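Local atomic coordinates of spindle assembly abnormal protein 6 homolog (Drosophila melanogaster, PDB entry 5AL7), a protein that forms the central scaffold of centrioles and sets their nine-fold symmetry, its homodimers assembling through head domains and coiled coils into a cartwheel. Residues 34-39 and 118-123; 138-143 and 152-157; 46-51 and 65-70; 72-77 and 157-162. The protein carries 1 engineered substitution. All blocks are in the same frame, centred on the assembly; numbering follows the deposited sequence.

Interaction 1: 34-39 and 118-123. Unlike the reference sequence in segment 34-39: Asp-39 (reference Glu).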
loop_
_atom_site.group_PDB
_atom_site.type_symbol
_atom_site.label_atom_id
_atom_site.label_comp_id
_atom_site.label_asym_id
_atom_site.label_seq_id
_atom_site.Cartn_x
_atom_site.Cartn_y
_atom_site.Cartn_z
ATOM N N VAL A 34 22.367 -5.945 -2.146
ATOM C CA VAL A 34 23.140 -4.767 -2.515
ATOM C C VAL A 34 24.184 -4.445 -1.450
ATOM O O VAL A 34 23.943 -4.598 -0.247
ATOM C CB VAL A 34 22.208 -3.549 -2.737
ATOM C CG1 VAL A 34 22.984 -2.272 -3.005
ATOM C CG2 VAL A 34 21.238 -3.839 -3.864
ATOM N N ASN A 35 25.357 -4.028 -1.903
ATOM C CA ASN A 35 26.410 -3.605 -1.002
ATOM C C ASN A 35 26.314 -2.136 -0.643
ATOM O O ASN A 35 26.288 -1.293 -1.512
ATOM C CB ASN A 35 27.777 -3.889 -1.637
ATOM C CG ASN A 35 28.164 -5.335 -1.525
ATOM O OD1 ASN A 35 28.718 -5.759 -0.515
ATOM N ND2 ASN A 35 27.832 -6.118 -2.548
ATOM N N PHE A 36 26.374 -1.835 0.646
ATOM C CA PHE A 36 26.320 -0.466 1.138
ATOM C C PHE A 36 27.702 -0.016 1.607
ATOM O O PHE A 36 28.209 -0.460 2.639
ATOM C CB PHE A 36 25.280 -0.351 2.251
ATOM C CG PHE A 36 23.861 -0.195 1.744
ATOM C CD1 PHE A 36 23.231 -1.222 1.060
ATOM C CD2 PHE A 36 23.166 0.981 1.945
ATOM C CE1 PHE A 36 21.933 -1.077 0.582
ATOM C CE2 PHE A 36 21.866 1.127 1.475
ATOM C CZ PHE A 36 21.250 0.099 0.789
ATOM N N ASN A 37 28.307 0.796 0.739
ATOM C CA ASN A 37 29.570 1.537 0.896
ATOM C C ASN A 37 30.916 0.802 0.794
ATOM O O ASN A 37 30.986 -0.424 0.822
ATOM C CB ASN A 37 29.540 2.328 2.178
ATOM C CG ASN A 37 29.246 3.771 1.911
ATOM O OD1 ASN A 37 30.134 4.527 1.516
ATOM N ND2 ASN A 37 27.996 4.168 2.102
ATOM N N GLY A 38 31.979 1.599 0.664
ATOM C CA GLY A 38 33.294 1.142 0.224
ATOM C C GLY A 38 34.102 0.185 1.078
ATOM O O GLY A 38 34.259 -0.983 0.713
ATOM N N ASP A 39 34.669 0.700 2.165
ATOM C CA ASP A 39 35.479 -0.077 3.109
ATOM C C ASP A 39 34.688 -1.261 3.691
ATOM O O ASP A 39 33.728 -1.050 4.432
ATOM C CB ASP A 39 35.974 0.850 4.223
ATOM C CG ASP A 39 37.047 0.224 5.096
ATOM O OD1 ASP A 39 37.365 -0.971 4.923
ATOM O OD2 ASP A 39 37.587 0.951 5.959
ATOM N N LEU A 118 26.086 -5.238 -7.178
ATOM C CA LEU A 118 25.589 -3.870 -7.160
ATOM C C LEU A 118 26.012 -3.183 -5.866
ATOM O O LEU A 118 25.697 -3.654 -4.768
ATOM C CB LEU A 118 24.074 -3.853 -7.300
ATOM C CG LEU A 118 23.439 -2.516 -7.637
ATOM C CD1 LEU A 118 23.633 -2.191 -9.103
ATOM C CD2 LEU A 118 21.971 -2.571 -7.287
ATOM N N HIS A 119 26.768 -2.101 -6.003
ATOM C CA HIS A 119 27.242 -1.322 -4.865
ATOM C C HIS A 119 26.550 0.036 -4.793
ATOM O O HIS A 119 26.183 0.625 -5.800
ATOM C CB HIS A 119 28.751 -1.101 -4.936
ATOM C CG HIS A 119 29.564 -2.317 -4.628
ATOM N ND1 HIS A 119 30.371 -2.408 -3.514
ATOM C CD2 HIS A 119 29.722 -3.482 -5.304
ATOM C CE1 HIS A 119 30.979 -3.582 -3.509
ATOM N NE2 HIS A 119 30.610 -4.249 -4.587
ATOM N N LEU A 120 26.406 0.527 -3.577
ATOM C CA LEU A 120 25.894 1.842 -3.286
ATOM C C LEU A 120 26.919 2.569 -2.426
ATOM O O LEU A 120 26.973 2.381 -1.218
ATOM C CB LEU A 120 24.543 1.744 -2.596
ATOM C CG LEU A 120 23.775 3.062 -2.579
ATOM C CD1 LEU A 120 23.364 3.438 -3.957
ATOM C CD2 LEU A 120 22.556 2.934 -1.681
ATOM N N THR A 121 27.794 3.320 -3.080
ATOM C CA THR A 121 28.912 3.964 -2.403
ATOM C C THR A 121 28.652 5.418 -2.027
ATOM O O THR A 121 28.169 6.194 -2.828
ATOM C CB THR A 121 30.178 3.907 -3.276
ATOM O OG1 THR A 121 30.279 2.605 -3.859
ATOM C CG2 THR A 121 31.421 4.171 -2.446
ATOM N N THR A 122 29.029 5.801 -0.819
ATOM C CA THR A 122 28.929 7.192 -0.455
ATOM C C THR A 122 30.008 7.945 -1.196
ATOM O O THR A 122 31.161 7.520 -1.242
ATOM C CB THR A 122 29.079 7.420 1.054
ATOM O OG1 THR A 122 27.950 6.856 1.733
ATOM C CG2 THR A 122 29.145 8.901 1.357
ATOM N N ARG A 123 29.609 9.044 -1.818
ATOM C CA ARG A 123 30.536 9.929 -2.487
ATOM C C ARG A 123 31.416 10.626 -1.446
ATOM O O ARG A 123 30.918 11.131 -0.440
ATOM C CB ARG A 123 29.771 10.948 -3.337
ATOM C CG ARG A 123 30.609 11.585 -4.426
ATOM C CD ARG A 123 29.783 12.409 -5.398
ATOM N NE ARG A 123 28.762 11.623 -6.088
ATOM C CZ ARG A 123 27.897 12.122 -6.973
ATOM N NH1 ARG A 123 27.913 13.414 -7.277
ATOM N NH2 ARG A 123 27.008 11.327 -7.554
#
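Asn-37 holds Thr-122 at two points where the strands 34-36 and 118-122 end. Its ND2 donates to Thr-122 OG1 at 2.7 Å, and that oxygen lies close to the plane of the amide. Asn-37 OD1 in turn accepts the backbone N of Thr-122 at 2.9 Å, this donor standing about 49° out of the amide plane. Both ends of the amide are thus engaged, which fixes its rotation. A leucine here would probably leave the backbone N of Thr-122 without its side-chain acceptor and its hydroxyl without the amide donor, letting the two chain ends part more easily.

Leu-120 connects the same ends through the backbone: its N donates to Asn-35 O and its O accepts Asn-37 N, both at 2.8 Å. Its CG is placed anti to the backbone N (chi1 -165°), and from there CD2 lies 3.7 Å from CE2 of Phe-36, two side chains running alongside each other. Val-34 and Leu-118 share this face, which also meets Cys-156. On the other face Asn-35 stacks on His-119, amide and imidazole planes 15° apart, with Asn-35 CB over the ring at 3.5 Å from ND1 of His-119. This parallel ladder joins the first and last strands in the sheet order, closing the sheet of the SAS-6 N-terminal head, which is related to the head of XRCC4.

Interaction 2: 138-143 and 152-157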
loop_
_atom_site.group_PDB
_atom_site.type_symbol
_atom_site.label_atom_id
_atom_site.label_comp_id
_atom_site.label_asym_id
_atom_site.label_seq_id
_atom_site.Cartn_x
_atom_site.Cartn_y
_atom_site.Cartn_z
ATOM N N LEU A 138 25.794 4.586 -7.661
ATOM C CA LEU A 138 25.306 3.241 -7.897
ATOM C C LEU A 138 26.256 2.562 -8.864
ATOM O O LEU A 138 26.311 2.926 -10.033
ATOM C CB LEU A 138 23.887 3.255 -8.443
ATOM C CG LEU A 138 23.247 1.878 -8.570
ATOM C CD1 LEU A 138 23.021 1.220 -7.213
ATOM C CD2 LEU A 138 21.964 1.978 -9.357
ATOM N N GLN A 139 27.028 1.604 -8.361
ATOM C CA GLN A 139 28.111 1.012 -9.127
ATOM C C GLN A 139 27.906 -0.457 -9.454
ATOM O O GLN A 139 27.434 -1.231 -8.638
ATOM C CB GLN A 139 29.413 1.187 -8.366
ATOM C CG GLN A 139 29.759 2.630 -8.180
ATOM C CD GLN A 139 30.999 2.825 -7.366
ATOM O OE1 GLN A 139 31.113 2.309 -6.262
ATOM N NE2 GLN A 139 31.943 3.572 -7.907
ATOM N N PHE A 140 28.296 -0.828 -10.665
ATOM C CA PHE A 140 28.245 -2.204 -11.119
ATOM C C PHE A 140 29.669 -2.744 -11.082
ATOM O O PHE A 140 30.487 -2.391 -11.939
ATOM C CB PHE A 140 27.661 -2.278 -12.523
ATOM C CG PHE A 140 26.239 -1.824 -12.608
ATOM C CD1 PHE A 140 25.922 -0.471 -12.543
ATOM C CD2 PHE A 140 25.213 -2.745 -12.779
ATOM C CE1 PHE A 140 24.605 -0.045 -12.616
ATOM C CE2 PHE A 140 23.895 -2.333 -12.858
ATOM C CZ PHE A 140 23.589 -0.979 -12.776
ATOM N N VAL A 141 29.968 -3.561 -10.068
ATOM C CA VAL A 141 31.327 -4.032 -9.811
ATOM C C VAL A 141 31.517 -5.514 -10.135
ATOM O O VAL A 141 30.710 -6.345 -9.735
ATOM C CB VAL A 141 31.724 -3.785 -8.349
ATOM C CG1 VAL A 141 33.137 -4.211 -8.119
ATOM C CG2 VAL A 141 31.575 -2.310 -8.000
ATOM N N GLU A 142 32.574 -5.819 -10.892
ATOM C CA GLU A 142 33.015 -7.183 -11.209
ATOM C C GLU A 142 34.132 -7.607 -10.265
ATOM O O GLU A 142 35.209 -7.005 -10.258
ATOM C CB GLU A 142 33.513 -7.273 -12.652
ATOM C CG GLU A 142 33.804 -8.691 -13.147
ATOM C CD GLU A 142 34.680 -8.719 -14.408
ATOM O OE1 GLU A 142 34.632 -7.758 -15.201
ATOM O OE2 GLU A 142 35.405 -9.717 -14.617
ATOM N N ILE A 143 33.874 -8.632 -9.459
ATOM C CA ILE A 143 34.888 -9.126 -8.536
ATOM C C ILE A 143 35.897 -9.943 -9.306
ATOM O O ILE A 143 35.518 -10.863 -10.030
ATOM C CB ILE A 143 34.293 -9.983 -7.395
ATOM C CG1 ILE A 143 33.140 -9.237 -6.705
ATOM C CG2 ILE A 143 35.396 -10.441 -6.419
ATOM C CD1 ILE A 143 33.510 -7.857 -6.164
ATOM N N LEU A 152 30.292 0.406 -14.485
ATOM C CA LEU A 152 29.490 1.614 -14.597
ATOM C C LEU A 152 29.253 2.250 -13.237
ATOM O O LEU A 152 28.947 1.564 -12.271
ATOM C CB LEU A 152 28.167 1.297 -15.291
ATOM C CG LEU A 152 27.227 2.464 -15.580
ATOM C CD1 LEU A 152 27.827 3.380 -16.636
ATOM C CD2 LEU A 152 25.874 1.916 -16.024
ATOM N N SER A 153 29.414 3.565 -13.166
ATOM C CA SER A 153 29.195 4.313 -11.935
ATOM C C SER A 153 28.164 5.466 -12.147
ATOM O O SER A 153 28.484 6.496 -12.750
ATOM C CB SER A 153 30.541 4.834 -11.433
ATOM O OG SER A 153 30.413 5.498 -10.197
ATOM N N LEU A 154 26.937 5.296 -11.646
ATOM C CA LEU A 154 25.863 6.287 -11.845
ATOM C C LEU A 154 25.626 7.174 -10.616
ATOM O O LEU A 154 25.529 6.674 -9.499
ATOM C CB LEU A 154 24.545 5.586 -12.196
ATOM C CG LEU A 154 24.442 4.795 -13.495
ATOM C CD1 LEU A 154 23.182 3.972 -13.488
ATOM C CD2 LEU A 154 24.494 5.713 -14.679
ATOM N N PRO A 155 25.449 8.489 -10.828
ATOM C CA PRO A 155 25.184 9.420 -9.725
ATOM C C PRO A 155 23.829 9.142 -9.088
ATOM O O PRO A 155 22.791 9.285 -9.735
ATOM C CB PRO A 155 25.208 10.798 -10.399
ATOM C CG PRO A 155 25.791 10.580 -11.736
ATOM C CD PRO A 155 25.466 9.176 -12.125
ATOM N N CYS A 156 23.863 8.674 -7.846
ATOM C CA CYS A 156 22.667 8.290 -7.099
ATOM C C CYS A 156 22.314 9.275 -5.990
ATOM O O CYS A 156 23.182 9.899 -5.399
ATOM C CB CYS A 156 22.851 6.903 -6.506
ATOM S SG CYS A 156 21.319 6.082 -6.241
ATOM N N ARG A 157 21.028 9.372 -5.697
ATOM C CA ARG A 157 20.514 10.380 -4.790
ATOM C C ARG A 157 19.663 9.758 -3.700
ATOM O O ARG A 157 19.037 8.711 -3.897
ATOM C CB ARG A 157 19.704 11.398 -5.596
ATOM C CG ARG A 157 19.278 12.638 -4.862
ATOM C CD ARG A 157 17.898 13.074 -5.339
ATOM N NE ARG A 157 17.644 14.502 -5.143
ATOM C CZ ARG A 157 17.261 15.037 -3.988
ATOM N NH1 ARG A 157 17.108 14.268 -2.917
ATOM N NH2 ARG A 157 17.046 16.343 -3.898
#
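Leu-138 and Leu-154 form a hydrogen-bonded antiparallel pair in the beta hairpin made by strands 136-142 and 149-158 of the SAS-6 head domain. The amide of Leu-138 donates to Leu-154 O at 2.8 Å, lying in the carbonyl plane, and the return bond from Leu-154 N to Leu-138 O is almost straight at 177°. Beyond this pair, CB of Leu-138 also meets CB of Cys-156 at 4.3 Å, so the leucine touches two residues of the partner strand.

Gln-139 comes next, opposite Ser-153 in a non-hydrogen-bonded pair, and its side chain lies on the other face of the sheet. Beyond CG the chain is extended (chi2 177°), which brings the amide beside the serine hydroxyl; NE2 makes a weak hydrogen bond to Ser-153 OG at 3.4 Å. The stronger polar partner is elsewhere: Gln-139 OE1 bonds to Thr-121 OG1 on strand 117-122, tying the hairpin to the next strand of the sheet. The backbone also takes part, since CA of Gln-139 makes a CH...O contact with Leu-152 O.

Phe-140 returns to the leucine face. Its N donates to the same Leu-152 O at 3.0 Å, and its side chain runs alongside that of Leu-152, both pointing the same way toward helix 97-113, where Met-107 touches the two of them. The ring meets strand 152-157 with its rim: Leu-152 O lies in the ring plane 3.7 Å from Phe-140 CD1, and CD1 of Leu-154 comes to the same edge, 4.3 Å from Phe-140 CE1.

Interaction 3: 46-51 and 65-70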
loop_
_atom_site.group_PDB
_atom_site.type_symbol
_atom_site.label_atom_id
_atom_site.label_comp_id
_atom_site.label_asym_id
_atom_site.label_seq_id
_atom_site.Cartn_x
_atom_site.Cartn_y
_atom_site.Cartn_z
ATOM N N ARG A 46 22.695 -5.550 2.232
ATOM C CA ARG A 46 21.264 -5.517 2.561
ATOM C C ARG A 46 20.388 -6.009 1.421
ATOM O O ARG A 46 20.749 -5.855 0.258
ATOM C CB ARG A 46 20.837 -4.097 2.940
ATOM C CG ARG A 46 21.708 -3.452 3.993
ATOM C CD ARG A 46 21.236 -2.066 4.338
ATOM N NE ARG A 46 22.077 -1.482 5.372
ATOM C CZ ARG A 46 21.878 -0.285 5.906
ATOM N NH1 ARG A 46 20.870 0.463 5.487
ATOM N NH2 ARG A 46 22.696 0.170 6.844
ATOM N N SER A 47 19.235 -6.586 1.753
ATOM C CA SER A 47 18.257 -6.967 0.727
ATOM C C SER A 47 17.443 -5.771 0.264
ATOM O O SER A 47 16.712 -5.165 1.057
ATOM C CB SER A 47 17.286 -8.042 1.225
ATOM O OG SER A 47 17.843 -9.331 1.124
ATOM N N CYS A 48 17.559 -5.456 -1.026
ATOM C CA CYS A 48 16.838 -4.343 -1.624
ATOM C C CYS A 48 15.879 -4.815 -2.708
ATOM O O CYS A 48 15.891 -5.973 -3.110
ATOM C CB CYS A 48 17.813 -3.327 -2.215
ATOM S SG CYS A 48 18.907 -2.531 -1.010
ATOM N N LEU A 49 15.065 -3.883 -3.185
ATOM C CA LEU A 49 14.141 -4.087 -4.288
ATOM C C LEU A 49 14.484 -3.091 -5.363
ATOM O O LEU A 49 14.498 -1.875 -5.107
ATOM C CB LEU A 49 12.692 -3.878 -3.848
ATOM C CG LEU A 49 12.066 -4.902 -2.912
ATOM C CD1 LEU A 49 10.853 -4.279 -2.282
ATOM C CD2 LEU A 49 11.692 -6.159 -3.687
ATOM N N LEU A 50 14.777 -3.596 -6.558
ATOM C CA LEU A 50 15.120 -2.722 -7.663
ATOM C C LEU A 50 13.993 -2.594 -8.675
ATOM O O LEU A 50 13.366 -3.588 -9.084
ATOM C CB LEU A 50 16.391 -3.197 -8.348
ATOM C CG LEU A 50 16.941 -2.110 -9.271
ATOM C CD1 LEU A 50 18.435 -2.028 -9.078
ATOM C CD2 LEU A 50 16.615 -2.388 -10.728
ATOM N N TYR A 51 13.760 -1.337 -9.041
ATOM C CA TYR A 51 12.769 -0.900 -10.012
ATOM C C TYR A 51 13.459 -0.170 -11.153
ATOM O O TYR A 51 14.020 0.903 -10.942
ATOM C CB TYR A 51 11.761 0.062 -9.380
ATOM C CG TYR A 51 11.041 -0.455 -8.172
ATOM C CD1 TYR A 51 11.569 -0.288 -6.895
ATOM C CD2 TYR A 51 9.821 -1.097 -8.299
ATOM C CE1 TYR A 51 10.890 -0.757 -5.777
ATOM C CE2 TYR A 51 9.139 -1.565 -7.192
ATOM C CZ TYR A 51 9.674 -1.393 -5.938
ATOM O OH TYR A 51 8.987 -1.868 -4.848
ATOM N N LEU A 65 15.951 2.148 -5.948
ATOM C CA LEU A 65 16.415 1.112 -5.041
ATOM C C LEU A 65 15.783 1.301 -3.667
ATOM O O LEU A 65 15.925 2.365 -3.057
ATOM C CB LEU A 65 17.935 1.157 -4.955
ATOM C CG LEU A 65 18.701 -0.024 -4.386
ATOM C CD1 LEU A 65 18.686 -1.193 -5.366
ATOM C CD2 LEU A 65 20.103 0.450 -4.107
ATOM N N THR A 66 15.056 0.298 -3.187
ATOM C CA THR A 66 14.407 0.417 -1.877
ATOM C C THR A 66 14.903 -0.662 -0.915
ATOM O O THR A 66 15.172 -1.780 -1.331
ATOM C CB THR A 66 12.869 0.306 -1.980
ATOM O OG1 THR A 66 12.508 -0.996 -2.458
ATOM C CG2 THR A 66 12.308 1.358 -2.909
ATOM N N GLU A 67 15.075 -0.336 0.362
ATOM C CA GLU A 67 15.415 -1.386 1.315
ATOM C C GLU A 67 14.170 -2.209 1.608
ATOM O O GLU A 67 13.162 -1.668 2.042
ATOM C CB GLU A 67 15.988 -0.800 2.587
ATOM C CG GLU A 67 17.366 -0.239 2.414
ATOM C CD GLU A 67 17.997 0.141 3.727
ATOM O OE1 GLU A 67 17.912 -0.669 4.691
ATOM O OE2 GLU A 67 18.590 1.242 3.783
ATOM N N LYS A 68 14.251 -3.518 1.400
ATOM C CA LYS A 68 13.086 -4.391 1.520
ATOM C C LYS A 68 12.354 -4.219 2.837
ATOM O O LYS A 68 11.133 -4.138 2.864
ATOM C CB LYS A 68 13.508 -5.847 1.367
ATOM C CG LYS A 68 12.374 -6.812 1.074
ATOM C CD LYS A 68 12.870 -8.241 1.127
ATOM C CE LYS A 68 11.761 -9.263 0.979
ATOM N NZ LYS A 68 12.313 -10.650 1.140
ATOM N N SER A 69 13.120 -4.147 3.921
ATOM C CA SER A 69 12.600 -4.034 5.282
ATOM C C SER A 69 11.836 -2.723 5.523
ATOM O O SER A 69 10.864 -2.680 6.284
ATOM C CB SER A 69 13.747 -4.168 6.278
ATOM O OG SER A 69 14.639 -3.081 6.150
ATOM N N ASP A 70 12.292 -1.650 4.891
ATOM C CA ASP A 70 11.611 -0.360 4.974
ATOM C C ASP A 70 11.729 0.355 3.640
ATOM O O ASP A 70 12.743 1.004 3.366
ATOM C CB ASP A 70 12.188 0.516 6.091
ATOM C CG ASP A 70 11.279 1.690 6.444
ATOM O OD1 ASP A 70 10.436 2.067 5.609
ATOM O OD2 ASP A 70 11.412 2.256 7.548
HETATM O O HOH W 1 16.587 -4.086 4.206
#
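Leu-49 and Thr-66 exchange two backbone hydrogen bonds, Leu-49 N to Thr-66 O (2.8 Å) and Thr-66 N to Leu-49 O (3.0 Å), in an antiparallel hairpin whose strand axes lie 145° apart. Lys-68 N extends the ladder to Ser-47 O as the chain enters a type I turn from Glu-67 to Asp-70, and a water links Ser-69 OG to Ser-47 O, the latter weakly.

Among the side chains, Leu-65 CD1 touches both Leu-50 CD1 and Cys-48 CB. Thr-66 OG1 lies near the edge of the Tyr-51 ring, though both hydroxyls bond to Gln-71. Arg-46, extended from CG to NE, brings NH1 to Glu-67 OE2 in a 3.0 Å salt bridge; the hydrogen bond within it is weak and bent, and the guanidinium and carboxylate planes are 58° apart. A methionine in its place would probably leave the carboxylate of Glu-67 without this salt bridge, to lean on the weak, long ion pair to Arg-73 and the weak bond to Tyr-75.

Strand 23-36 flanks the hairpin on the 44-55 side and strand 70-80 on the 60-67 side, Leu-118 of strand 117-122 packs on Leu-50 and Leu-65, and Asp-70 meets Asn-169 of the second subunit.

Interaction 4: 72-77 and 157-162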
loop_
_atom_site.group_PDB
_atom_site.type_symbol
_atom_site.label_atom_id
_atom_site.label_comp_id
_atom_site.label_asym_id
_atom_site.label_seq_id
_atom_site.Cartn_x
_atom_site.Cartn_y
_atom_site.Cartn_z
ATOM N N ARG A 72 10.605 2.942 2.652
ATOM C CA ARG A 72 10.752 4.387 2.808
ATOM C C ARG A 72 12.203 4.801 2.602
ATOM O O ARG A 72 12.499 5.972 2.357
ATOM C CB ARG A 72 10.287 4.825 4.191
ATOM C CG ARG A 72 8.802 4.653 4.420
ATOM C CD ARG A 72 8.437 5.153 5.783
ATOM N NE ARG A 72 8.976 4.311 6.842
ATOM C CZ ARG A 72 8.925 4.636 8.125
ATOM N NH1 ARG A 72 8.368 5.788 8.478
ATOM N NH2 ARG A 72 9.428 3.823 9.049
ATOM N N ARG A 73 13.112 3.845 2.792
ATOM C CA ARG A 73 14.539 4.055 2.545
ATOM C C ARG A 73 14.827 3.917 1.046
ATOM O O ARG A 73 15.157 2.829 0.565
ATOM C CB ARG A 73 15.391 3.077 3.365
ATOM C CG ARG A 73 15.031 2.999 4.852
ATOM C CD ARG A 73 16.280 2.740 5.701
ATOM N NE ARG A 73 16.789 3.960 6.332
ATOM C CZ ARG A 73 18.061 4.166 6.675
ATOM N NH1 ARG A 73 18.989 3.246 6.428
ATOM N NH2 ARG A 73 18.415 5.314 7.248
ATOM N N MET A 74 14.655 5.018 0.319
ATOM C CA MET A 74 14.722 5.019 -1.137
ATOM C C MET A 74 15.882 5.813 -1.715
ATOM O O MET A 74 16.155 6.941 -1.301
ATOM C CB MET A 74 13.406 5.551 -1.702
ATOM C CG MET A 74 13.144 5.193 -3.148
ATOM S SD MET A 74 11.501 5.735 -3.609
ATOM C CE MET A 74 10.507 4.511 -2.765
ATOM N N TYR A 75 16.529 5.220 -2.713
ATOM C CA TYR A 75 17.675 5.820 -3.398
ATOM C C TYR A 75 17.381 5.819 -4.876
ATOM O O TYR A 75 16.987 4.790 -5.435
ATOM C CB TYR A 75 18.967 5.053 -3.095
ATOM C CG TYR A 75 19.161 4.846 -1.619
ATOM C CD1 TYR A 75 19.756 5.823 -0.832
ATOM C CD2 TYR A 75 18.708 3.694 -1.005
ATOM C CE1 TYR A 75 19.927 5.633 0.543
ATOM C CE2 TYR A 75 18.872 3.499 0.361
ATOM C CZ TYR A 75 19.481 4.468 1.128
ATOM O OH TYR A 75 19.623 4.270 2.481
ATOM N N ILE A 76 17.474 6.990 -5.491
ATOM C CA ILE A 76 17.036 7.143 -6.869
ATOM C C ILE A 76 18.155 7.630 -7.763
ATOM O O ILE A 76 18.867 8.569 -7.406
ATOM C CB ILE A 76 15.852 8.123 -6.973
ATOM C CG1 ILE A 76 14.667 7.602 -6.164
ATOM C CG2 ILE A 76 15.467 8.343 -8.423
ATOM C CD1 ILE A 76 13.440 8.463 -6.257
ATOM N N THR A 77 18.298 6.983 -8.919
ATOM C CA THR A 77 19.198 7.442 -9.975
ATOM C C THR A 77 18.426 7.822 -11.230
ATOM O O THR A 77 17.739 6.990 -11.834
ATOM C CB THR A 77 20.237 6.369 -10.336
ATOM O OG1 THR A 77 21.188 6.258 -9.272
ATOM C CG2 THR A 77 20.975 6.761 -11.577
ATOM N N ARG A 157 21.028 9.372 -5.697
ATOM C CA ARG A 157 20.514 10.380 -4.790
ATOM C C ARG A 157 19.663 9.758 -3.700
ATOM O O ARG A 157 19.037 8.711 -3.897
ATOM C CB ARG A 157 19.704 11.398 -5.596
ATOM C CG ARG A 157 19.278 12.638 -4.862
ATOM C CD ARG A 157 17.898 13.074 -5.339
ATOM N NE ARG A 157 17.644 14.502 -5.143
ATOM C CZ ARG A 157 17.261 15.037 -3.988
ATOM N NH1 ARG A 157 17.108 14.268 -2.917
ATOM N NH2 ARG A 157 17.046 16.343 -3.898
ATOM N N SER A 158 19.656 10.379 -2.531
ATOM C CA SER A 158 18.742 9.946 -1.481
ATOM C C SER A 158 17.388 10.620 -1.688
ATOM O O SER A 158 17.280 11.844 -1.586
ATOM C CB SER A 158 19.296 10.264 -0.112
ATOM O OG SER A 158 18.571 9.526 0.842
ATOM N N ALA A 159 16.375 9.831 -2.036
ATOM C CA ALA A 159 15.073 10.375 -2.417
ATOM C C ALA A 159 14.431 11.241 -1.329
ATOM O O ALA A 159 14.334 10.838 -0.159
ATOM C CB ALA A 159 14.139 9.250 -2.801
ATOM N N PRO A 160 13.994 12.446 -1.712
ATOM C CA PRO A 160 13.295 13.363 -0.805
ATOM C C PRO A 160 11.869 12.898 -0.507
ATOM O O PRO A 160 11.263 12.169 -1.304
ATOM C CB PRO A 160 13.297 14.677 -1.577
ATOM C CG PRO A 160 13.350 14.274 -2.996
ATOM C CD PRO A 160 14.159 13.015 -3.057
ATOM N N LEU A 161 11.345 13.328 0.637
ATOM C CA LEU A 161 10.066 12.829 1.150
ATOM C C LEU A 161 8.922 12.884 0.163
ATOM O O LEU A 161 8.166 11.923 0.044
ATOM C CB LEU A 161 9.671 13.593 2.410
ATOM C CG LEU A 161 9.987 12.793 3.665
ATOM C CD1 LEU A 161 11.508 12.603 3.799
ATOM C CD2 LEU A 161 9.400 13.488 4.880
ATOM N N ASN A 162 8.809 13.978 -0.575
ATOM C CA ASN A 162 7.696 14.088 -1.499
ATOM C C ASN A 162 7.688 12.945 -2.505
ATOM O O ASN A 162 6.662 12.275 -2.696
ATOM C CB ASN A 162 7.725 15.419 -2.232
ATOM C CG ASN A 162 6.384 15.748 -2.854
ATOM O OD1 ASN A 162 6.242 15.786 -4.081
ATOM N ND2 ASN A 162 5.376 15.949 -2.003
#
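Ala-159 sets its methyl against two side chains of strand 74-77 at once. CB of Ala-159 is 3.9 Å from CB of Met-74 and 3.6 Å from CD1 of Ile-76, so the small residue fits against the base of one side chain and the tip of the other. Ile-76 reaches it because CG1 is anti to the carbonyl carbon (chi1 -61°) and CD1 continues in an extended line. The end of Met-74 instead leads away from the contact, and its side chain also packs on Tyr-167 of helix 161-187.

On the opposite face Tyr-75 and Ser-158 form a non-hydrogen-bonded antiparallel pair. The approach is loose, Ser-158 OG standing 4.1 Å from Tyr-75 CE1 and oblique to the ring, while Arg-157 O lies near the plane at the ring edge. Three backbone bonds hold the two segments in register: Ile-76 N to Arg-157 O at 2.8 Å, Arg-157 N to Ile-76 O, and, just past the strand, Ala-159 N to Met-74 O at 3.0 Å.

Arg-157 uses only its near end here, CB lying against Ile-76 O. Its chain bends at chi2 (-144°) and returns to its own strand, where NH1 donates to Ser-158 O at 2.8 Å, with the oxygen in the guanidinium plane; NH2 bonds to Ser-12.

After Ala-159, Pro-160 occupies the N-cap position of helix 161-187, and Leu-161 packs on Leu-161 of the second subunit. This is the head-to-stalk junction of SAS-6, where the last strand of the globular domain passes into the helix that leads to the dimerising coiled coil.

All four interactions belong to one seven-stranded sheet in the head domain. Along the chain, interaction 3 is nested inside the loop closed by interaction 1, and interaction 2 follows both; interaction 4 encloses interaction 2 and crosses interaction 1. The centres of interactions 1 and 2 are about 8 Å apart, joined through neighbouring strands 117-122 and 136-142, while interactions 3 and 4, about 12 Å apart, meet through strands 60-67 and 70-80. Interactions 2 and 4 share Arg-157 on strand 149-158. Hairpins, the parallel closure and the exit to the stalk thus form one continuous unit, with interactions 3 and 4 at the side that touches the second subunit.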